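Local coordinates for protein subclass B3 metallo-beta-lactamase (Sphingobium indicum, PDB 7LUU) that hydrolyses beta-lactam antibiotics as a metallo-beta-lactamase of subclass B3, with two zinc ions bound in its active site, at residues S68-F73 and S77-D82; L87-G92 and P99-N104; D269-G274 and R284-R289. All blocks are in the same frame, centred on the assembly; numbering follows the deposited sequence.

Contact 1. Residues S68-F73 and S77-D82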
loop_
_atom_site.group_PDB
_atom_site.type_symbol
_atom_site.label_atom_id
_atom_site.label_comp_id
_atom_site.label_asym_id
_atom_site.label_seq_id
_atom_site.Cartn_x
_atom_site.Cartn_y
_atom_site.Cartn_z
ATOM N N SER A 68 9.748 -12.142 -6.440
ATOM C CA SER A 68 8.714 -11.169 -6.122
ATOM C C SER A 68 7.659 -11.219 -7.207
ATOM O O SER A 68 7.990 -11.257 -8.411
ATOM C CB SER A 68 9.377 -9.740 -6.071
ATOM O OG SER A 68 10.262 -9.713 -4.912
ATOM N N TYR A 69 6.408 -11.156 -6.776
ATOM C CA TYR A 69 5.262 -11.368 -7.654
ATOM C C TYR A 69 4.160 -10.346 -7.418
ATOM O O TYR A 69 4.058 -9.730 -6.368
ATOM C CB TYR A 69 4.628 -12.756 -7.413
ATOM C CG TYR A 69 5.594 -13.892 -7.530
ATOM C CD1 TYR A 69 6.476 -14.204 -6.490
ATOM C CD2 TYR A 69 5.631 -14.659 -8.684
ATOM C CE1 TYR A 69 7.385 -15.312 -6.597
ATOM C CE2 TYR A 69 6.526 -15.755 -8.788
ATOM C CZ TYR A 69 7.379 -16.073 -7.749
ATOM O OH TYR A 69 8.283 -17.150 -7.870
ATOM N N LEU A 70 3.265 -10.267 -8.389
ATOM C CA LEU A 70 2.005 -9.528 -8.232
ATOM C C LEU A 70 0.838 -10.492 -8.167
ATOM O O LEU A 70 0.701 -11.390 -9.020
ATOM C CB LEU A 70 1.774 -8.592 -9.416
ATOM C CG LEU A 70 2.785 -7.428 -9.336
ATOM C CD1 LEU A 70 2.716 -6.524 -10.568
ATOM C CD2 LEU A 70 2.728 -6.595 -8.005
ATOM N N VAL A 71 -0.021 -10.293 -7.171
ATOM C CA VAL A 71 -1.205 -11.166 -7.001
ATOM C C VAL A 71 -2.478 -10.344 -6.813
ATOM O O VAL A 71 -3.513 -10.851 -6.378
ATOM C CB VAL A 71 -1.044 -12.148 -5.829
ATOM C CG1 VAL A 71 0.037 -13.188 -6.187
ATOM C CG2 VAL A 71 -0.731 -11.417 -4.491
ATOM N N GLY A 72 -2.416 -9.073 -7.180
ATOM C CA GLY A 72 -3.535 -8.168 -7.070
ATOM C C GLY A 72 -4.390 -8.075 -8.330
ATOM O O GLY A 72 -4.727 -9.112 -8.949
ATOM N N PHE A 73 -4.898 -6.882 -8.601
ATOM C CA PHE A 73 -6.001 -6.675 -9.562
ATOM C C PHE A 73 -5.661 -5.523 -10.500
ATOM O O PHE A 73 -4.659 -4.841 -10.310
ATOM C CB PHE A 73 -7.286 -6.351 -8.800
ATOM C CG PHE A 73 -7.559 -7.351 -7.724
ATOM C CD1 PHE A 73 -8.200 -8.527 -8.055
ATOM C CD2 PHE A 73 -7.053 -7.198 -6.408
ATOM C CE1 PHE A 73 -8.414 -9.500 -7.087
ATOM C CE2 PHE A 73 -7.252 -8.198 -5.464
ATOM C CZ PHE A 73 -7.926 -9.338 -5.773
ATOM N N SER A 77 -2.899 -2.813 -6.394
ATOM C CA SER A 77 -1.718 -3.674 -6.365
ATOM C C SER A 77 -1.656 -4.454 -5.066
ATOM O O SER A 77 -1.863 -3.896 -3.981
ATOM C CB SER A 77 -0.436 -2.840 -6.487
ATOM O OG SER A 77 -0.462 -2.118 -7.735
ATOM N N VAL A 78 -1.331 -5.743 -5.187
ATOM C CA VAL A 78 -0.978 -6.588 -4.031
ATOM C C VAL A 78 0.277 -7.363 -4.422
ATOM O O VAL A 78 0.292 -8.010 -5.483
ATOM C CB VAL A 78 -2.124 -7.574 -3.675
ATOM C CG1 VAL A 78 -1.732 -8.464 -2.457
ATOM C CG2 VAL A 78 -3.462 -6.801 -3.449
ATOM N N ALA A 79 1.333 -7.282 -3.607
ATOM C CA ALA A 79 2.589 -7.980 -3.944
ATOM C C ALA A 79 2.780 -9.201 -3.059
ATOM O O ALA A 79 2.210 -9.288 -1.973
ATOM C CB ALA A 79 3.808 -7.065 -3.762
ATOM N N LEU A 80 3.583 -10.158 -3.534
ATOM C CA LEU A 80 3.903 -11.395 -2.795
ATOM C C LEU A 80 5.403 -11.597 -2.948
ATOM O O LEU A 80 5.925 -11.540 -4.066
ATOM C CB LEU A 80 3.130 -12.612 -3.354
ATOM C CG LEU A 80 3.557 -13.880 -2.657
ATOM C CD1 LEU A 80 2.814 -13.925 -1.277
ATOM C CD2 LEU A 80 3.075 -15.025 -3.570
ATOM N N ILE A 81 6.103 -11.721 -1.824
ATOM C CA ILE A 81 7.557 -11.949 -1.829
ATOM C C ILE A 81 7.823 -13.313 -1.240
ATOM O O ILE A 81 7.412 -13.589 -0.104
ATOM C CB ILE A 81 8.304 -10.878 -1.001
ATOM C CG1 ILE A 81 7.924 -9.479 -1.501
ATOM C CG2 ILE A 81 9.863 -11.128 -1.019
ATOM C CD1 ILE A 81 8.413 -8.402 -0.534
ATOM N N ASP A 82 8.534 -14.156 -1.982
ATOM C CA ASP A 82 8.979 -15.449 -1.479
ATOM C C ASP A 82 10.385 -15.284 -0.900
ATOM O O ASP A 82 11.368 -15.201 -1.638
ATOM C CB ASP A 82 8.920 -16.490 -2.591
ATOM C CG ASP A 82 9.504 -17.815 -2.170
ATOM O OD1 ASP A 82 9.798 -17.943 -0.962
ATOM O OD2 ASP A 82 9.750 -18.670 -3.100
HETATM O O HOH W 1 9.945 -17.846 -5.825
HETATM O O HOH W 2 -0.939 -6.614 -8.047
#
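Tyr69 and Leu80 form a hydrogen-bonded antiparallel pair: Tyr69 N donates to Leu80 O at 2.8 Å and Leu80 N returns a bond to Tyr69 O at 2.9 Å. One step further toward the turn, Val71 N meets Val78 O at 2.9 Å, an almost straight bond (N-H...O 172°). Leu80 O also lies in the plane of the Tyr69 ring, at its edge, 3.6 Å from Tyr69 CD1. Val71 and Val78 cross at about a right angle, CG2 of Val71 resting 3.7 Å from CG1 of Val78. With CG1 anti to the backbone N (chi1 180°), Val78 keeps its other branch, CG2, close to Gly72 CA. Beside the turn, water 2 accepts from Val78 N and, weakly, from Gly72 N. At the far end water 1 links Tyr69 OH (2.7 Å) to Asp82 OD2 (2.9 Å), to which it donates. Further out, Phe110 meets the Tyr69 ring edge-to-face, Leu89 packs on Val71, Val78 and Leu80, and Trp209 NE1 bonds to Ser68 OG. The result is a beta hairpin joined by three backbone bonds among mostly buried residues, while the Tyr69 hydroxyl and the Asp82 carboxylate are bridged by a water.

Contact 2. Residues L87-G92 and P99-N104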
loop_
_atom_site.group_PDB
_atom_site.type_symbol
_atom_site.label_atom_id
_atom_site.label_comp_id
_atom_site.label_asym_id
_atom_site.label_seq_id
_atom_site.Cartn_x
_atom_site.Cartn_y
_atom_site.Cartn_z
ATOM N N LEU A 87 6.501 -16.342 3.225
ATOM C CA LEU A 87 6.028 -15.403 2.199
ATOM C C LEU A 87 5.620 -14.110 2.877
ATOM O O LEU A 87 5.174 -14.100 4.037
ATOM C CB LEU A 87 4.843 -15.978 1.405
ATOM C CG LEU A 87 5.107 -17.412 0.861
ATOM C CD1 LEU A 87 3.826 -17.935 0.270
ATOM C CD2 LEU A 87 6.185 -17.404 -0.234
ATOM N N VAL A 88 5.718 -13.021 2.122
ATOM C CA VAL A 88 5.244 -11.710 2.608
ATOM C C VAL A 88 4.266 -11.147 1.580
ATOM O O VAL A 88 4.588 -11.090 0.384
ATOM C CB VAL A 88 6.436 -10.731 2.736
ATOM C CG1 VAL A 88 5.951 -9.400 3.148
ATOM C CG2 VAL A 88 7.434 -11.238 3.789
ATOM N N LEU A 89 3.100 -10.705 2.028
ATOM C CA LEU A 89 2.156 -9.979 1.163
ATOM C C LEU A 89 2.271 -8.503 1.457
ATOM O O LEU A 89 2.527 -8.138 2.604
ATOM C CB LEU A 89 0.757 -10.468 1.543
ATOM C CG LEU A 89 -0.367 -10.727 0.596
ATOM C CD1 LEU A 89 -0.073 -11.482 -0.687
ATOM C CD2 LEU A 89 -1.366 -11.580 1.413
ATOM N N ILE A 90 1.986 -7.662 0.459
ATOM C CA ILE A 90 1.880 -6.226 0.610
ATOM C C ILE A 90 0.483 -5.829 0.177
ATOM O O ILE A 90 0.107 -6.015 -1.001
ATOM C CB ILE A 90 2.938 -5.471 -0.218
ATOM C CG1 ILE A 90 4.299 -6.035 0.217
ATOM C CG2 ILE A 90 2.785 -3.962 0.156
ATOM C CD1 ILE A 90 5.524 -5.176 -0.371
ATOM N N ASP A 91 -0.264 -5.279 1.146
ATOM C CA ASP A 91 -1.664 -4.826 1.057
ATOM C C ASP A 91 -2.645 -5.977 0.841
ATOM O O ASP A 91 -2.276 -7.167 0.712
ATOM C CB ASP A 91 -1.807 -3.713 -0.009
ATOM C CG ASP A 91 -1.368 -2.349 0.542
ATOM O OD1 ASP A 91 -1.273 -2.181 1.785
ATOM O OD2 ASP A 91 -1.136 -1.452 -0.249
ATOM N N GLY A 92 -3.926 -5.610 0.922
ATOM C CA GLY A 92 -4.983 -6.628 0.949
ATOM C C GLY A 92 -6.227 -6.234 0.186
ATOM O O GLY A 92 -7.233 -6.946 0.291
ATOM N N PRO A 99 -10.362 -13.687 -0.581
ATOM C CA PRO A 99 -10.323 -14.998 -1.268
ATOM C C PRO A 99 -9.681 -14.954 -2.656
ATOM O O PRO A 99 -9.047 -15.948 -3.054
ATOM C CB PRO A 99 -11.803 -15.397 -1.398
ATOM C CG PRO A 99 -12.576 -14.378 -0.691
ATOM C CD PRO A 99 -11.739 -13.225 -0.279
ATOM N N MET A 100 -9.865 -13.858 -3.407
ATOM C CA MET A 100 -9.269 -13.727 -4.742
ATOM C C MET A 100 -7.751 -13.651 -4.640
ATOM O O MET A 100 -7.035 -14.265 -5.423
ATOM C CB MET A 100 -9.875 -12.468 -5.415
ATOM C CG MET A 100 -11.483 -12.380 -5.401
ATOM S SD MET A 100 -11.912 -10.672 -5.872
ATOM C CE MET A 100 -13.685 -10.748 -5.633
ATOM N N ILE A 101 -7.244 -12.924 -3.633
ATOM C CA ILE A 101 -5.792 -12.868 -3.406
ATOM C C ILE A 101 -5.233 -14.247 -3.097
ATOM O O ILE A 101 -4.199 -14.654 -3.669
ATOM C CB ILE A 101 -5.473 -11.886 -2.262
ATOM C CG1 ILE A 101 -5.755 -10.476 -2.787
ATOM C CG2 ILE A 101 -3.950 -11.953 -1.874
ATOM C CD1 ILE A 101 -5.842 -9.408 -1.622
ATOM N N LEU A 102 -5.878 -14.971 -2.180
ATOM C CA LEU A 102 -5.362 -16.285 -1.801
ATOM C C LEU A 102 -5.411 -17.233 -3.007
ATOM O O LEU A 102 -4.498 -18.040 -3.203
ATOM C CB LEU A 102 -6.191 -16.849 -0.638
ATOM C CG LEU A 102 -6.153 -16.075 0.695
ATOM C CD1 LEU A 102 -7.231 -16.544 1.705
ATOM C CD2 LEU A 102 -4.765 -16.137 1.229
ATOM N N SER A 103 -6.469 -17.158 -3.807
ATOM C CA SER A 103 -6.514 -17.927 -5.043
ATOM C C SER A 103 -5.315 -17.610 -5.947
ATOM O O SER A 103 -4.721 -18.514 -6.545
ATOM C CB SER A 103 -7.834 -17.655 -5.777
ATOM O OG SER A 103 -7.876 -18.364 -7.013
ATOM N N ASN A 104 -4.994 -16.315 -6.105
ATOM C CA ASN A 104 -3.865 -15.934 -6.944
ATOM C C ASN A 104 -2.555 -16.480 -6.370
ATOM O O ASN A 104 -1.650 -16.878 -7.118
ATOM C CB ASN A 104 -3.817 -14.422 -7.067
ATOM C CG ASN A 104 -4.823 -13.895 -8.086
ATOM O OD1 ASN A 104 -5.372 -14.677 -8.912
ATOM N ND2 ASN A 104 -5.090 -12.595 -8.047
#
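Gly92 and Ile101, with CA atoms 7.7 Å apart, are the nearest CA pair between residues 87-92 and 99-104. The helical segment keeps its regular bonding, Ser103 N donating to Pro99 O and Asn104 N to Met100 O. Across this gap Ile101 makes both contacts from the helical segment, with two branches sent to different targets. Its CG2, set anti to the backbone N by chi1 of -70°, meets both methyls of Leu89, at 4.1 Å from CD1 and 4.2 Å from CD2. Its CD1, at the end of the longer branch, comes 3.4 Å from Gly92 O and so lies against the carbonyl. Leu89 is directed at the helix, and its side chain and that of Ile101 cross obliquely. Leu134 of helix 131-138 touches both Leu89 and Ile101, and Phe73 adds to the surroundings of Ile101, so the small patch belongs to a wider apolar cluster. Beside it, Asp91 OD2 is hydrogen-bonded to Thr121 OG1. The chemistry is therefore that of buried aliphatic packing: in this beta-alpha-beta unit Ile101 is one of the points where helix 98-107 packs on the sheet, and within the two segments Gly92 O faces its CD1 methyl, an apolar contact.

Contact 3. Residues D269-G274 and R284-R289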
loop_
_atom_site.group_PDB
_atom_site.type_symbol
_atom_site.label_atom_id
_atom_site.label_comp_id
_atom_site.label_asym_id
_atom_site.label_seq_id
_atom_site.Cartn_x
_atom_site.Cartn_y
_atom_site.Cartn_z
ATOM N N ASP A 269 -2.408 2.504 -11.784
ATOM C CA ASP A 269 -2.568 3.538 -12.825
ATOM C C ASP A 269 -1.872 4.850 -12.471
ATOM O O ASP A 269 -1.531 5.647 -13.374
ATOM C CB ASP A 269 -4.041 3.780 -13.079
ATOM C CG ASP A 269 -4.880 3.884 -11.773
ATOM O OD1 ASP A 269 -4.994 2.875 -10.948
ATOM O OD2 ASP A 269 -5.464 5.000 -11.617
ATOM N N ASN A 270 -1.586 5.085 -11.189
ATOM C CA ASN A 270 -0.821 6.279 -10.824
ATOM C C ASN A 270 0.583 6.256 -11.391
ATOM O O ASN A 270 1.207 7.321 -11.544
ATOM C CB ASN A 270 -0.675 6.412 -9.283
ATOM C CG ASN A 270 -1.994 6.648 -8.556
ATOM O OD1 ASN A 270 -2.004 6.694 -7.309
ATOM N ND2 ASN A 270 -3.094 6.793 -9.306
ATOM N N ALA A 271 1.163 5.080 -11.580
ATOM C CA ALA A 271 2.493 4.984 -12.145
ATOM C C ALA A 271 2.442 4.778 -13.657
ATOM O O ALA A 271 3.499 4.707 -14.306
ATOM C CB ALA A 271 3.273 3.859 -11.517
ATOM N N GLY A 272 1.266 4.647 -14.227
ATOM C CA GLY A 272 1.286 4.531 -15.665
ATOM C C GLY A 272 0.644 3.272 -16.193
ATOM O O GLY A 272 -0.133 2.631 -15.511
ATOM N N ALA A 273 0.923 2.991 -17.444
ATOM C CA ALA A 273 0.313 1.842 -18.116
ATOM C C ALA A 273 0.936 0.558 -17.586
ATOM O O ALA A 273 2.147 0.473 -17.403
ATOM C CB ALA A 273 0.585 1.954 -19.616
ATOM N N GLY A 274 0.141 -0.454 -17.422
ATOM C CA GLY A 274 0.811 -1.667 -16.977
ATOM C C GLY A 274 0.871 -1.735 -15.460
ATOM O O GLY A 274 0.446 -0.838 -14.729
ATOM N N ARG A 284 11.142 8.981 -8.895
ATOM C CA ARG A 284 11.174 10.445 -8.970
ATOM C C ARG A 284 9.988 10.985 -9.768
ATOM O O ARG A 284 9.363 11.969 -9.357
ATOM C CB ARG A 284 12.519 10.926 -9.542
ATOM C CG ARG A 284 13.607 10.878 -8.448
ATOM C CD ARG A 284 14.974 11.402 -8.967
ATOM N NE ARG A 284 15.612 10.495 -9.924
ATOM C CZ ARG A 284 16.288 9.374 -9.614
ATOM N NH1 ARG A 284 16.435 8.932 -8.321
ATOM N NH2 ARG A 284 16.814 8.668 -10.626
ATOM N N SER A 285 9.654 10.344 -10.894
ATOM C CA SER A 285 8.482 10.762 -11.683
ATOM C C SER A 285 7.197 10.611 -10.902
ATOM O O SER A 285 6.284 11.450 -11.020
ATOM C CB SER A 285 8.413 9.966 -12.980
ATOM O OG SER A 285 9.543 10.367 -13.767
ATOM N N TYR A 286 7.081 9.514 -10.172
ATOM C CA TYR A 286 5.898 9.278 -9.354
ATOM C C TYR A 286 5.721 10.411 -8.354
ATOM O O TYR A 286 4.608 10.901 -8.140
ATOM C CB TYR A 286 6.055 7.933 -8.656
ATOM C CG TYR A 286 4.911 7.435 -7.769
ATOM C CD1 TYR A 286 3.737 6.944 -8.327
ATOM C CD2 TYR A 286 5.011 7.519 -6.374
ATOM C CE1 TYR A 286 2.706 6.446 -7.510
ATOM C CE2 TYR A 286 3.991 7.040 -5.550
ATOM C CZ TYR A 286 2.845 6.544 -6.122
ATOM O OH TYR A 286 1.861 6.002 -5.350
ATOM N N ALA A 287 6.807 10.786 -7.672
ATOM C CA ALA A 287 6.735 11.900 -6.713
ATOM C C ALA A 287 6.375 13.200 -7.416
ATOM O O ALA A 287 5.588 13.982 -6.894
ATOM C CB ALA A 287 8.057 12.052 -5.994
ATOM N N GLU A 288 6.965 13.468 -8.586
ATOM C CA GLU A 288 6.655 14.721 -9.282
ATOM C C GLU A 288 5.186 14.795 -9.670
ATOM O O GLU A 288 4.585 15.889 -9.621
ATOM C CB GLU A 288 7.512 14.885 -10.532
ATOM C CG GLU A 288 7.263 16.255 -11.206
ATOM C CD GLU A 288 7.523 17.455 -10.259
ATOM O OE1 GLU A 288 8.515 17.454 -9.467
ATOM O OE2 GLU A 288 6.688 18.392 -10.292
ATOM N N ARG A 289 4.599 13.656 -10.097
ATOM C CA ARG A 289 3.138 13.603 -10.358
ATOM C C ARG A 289 2.333 14.065 -9.157
ATOM O O ARG A 289 1.410 14.908 -9.297
ATOM C CB ARG A 289 2.699 12.179 -10.801
ATOM C CG ARG A 289 1.134 11.891 -10.725
ATOM C CD ARG A 289 0.714 10.442 -11.045
ATOM N NE ARG A 289 -0.765 10.370 -11.149
ATOM C CZ ARG A 289 -1.574 10.241 -10.081
ATOM N NH1 ARG A 289 -2.896 10.247 -10.200
ATOM N NH2 ARG A 289 -1.038 10.091 -8.869
HETATM O O HOH W 3 -0.847 4.663 -5.680
HETATM O O HOH W 4 -0.027 8.506 -5.872
#
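Arg289 reaches Asn270 through a side chain with CG anti to the backbone N (chi1 164°) that runs extended to NE and lays its guanidinium over the amide. The two planes are only 13° apart, and Asn270 ND2 sits over one guanidinium face, 3.6 Å from Arg289 NH1. Lower down the arginine, CD presses on the backbone at 3.2 Å from Asn270 O. Tyr286, one helical turn back, has CG anti to its N as well (chi1 -178°), which places its ring edge toward the loop, CE1 standing 3.8 Å from Asn270 CB. Two waters then join the polar ends: water 3 donates to Asn270 OD1 (2.8 Å) and Tyr286 OH (3.0 Å), and water 4 does so too, weakly at the phenol. Asn227 ties the stack together, its OD1 accepting from Arg289 NH2 and its ND2 bonding to Asn270 OD1, while Tyr286 OH bonds to Ser224 O. The side chain of Asn270 lies about 4 Å from that of His267, a zinc ligand, so its loop borders the metal site. Helix 282-300 thus packs beside this loop, with Tyr286 touching Met255 of helix 242-257 and Leu263 of strand 262-265, and Ala271 resting on Leu263 and Ser265.

In the fold
From the N terminus, contact 1 closes the hairpin of strands 68-70 and 79-82, with three residues between its segments. Contact 2 follows, closing the loop from strand 87-90 to helix 98-107. Contact 3 comes last, joining residues 269-274 to helix 282-300 near the C terminus. The three are in series, so none nests or crosses. Contacts 1 and 2 are neighbours, centres about 7 Å apart: strands 79-82 and 87-90 lie side by side in the seven-stranded sheet, and Val71 O meets Asn104 ND2 of the helix. Contact 3 stands apart, its centre about 18 Å from that of contact 1, tying the loop between strands 262-265 and 277-278 to helix 282-300.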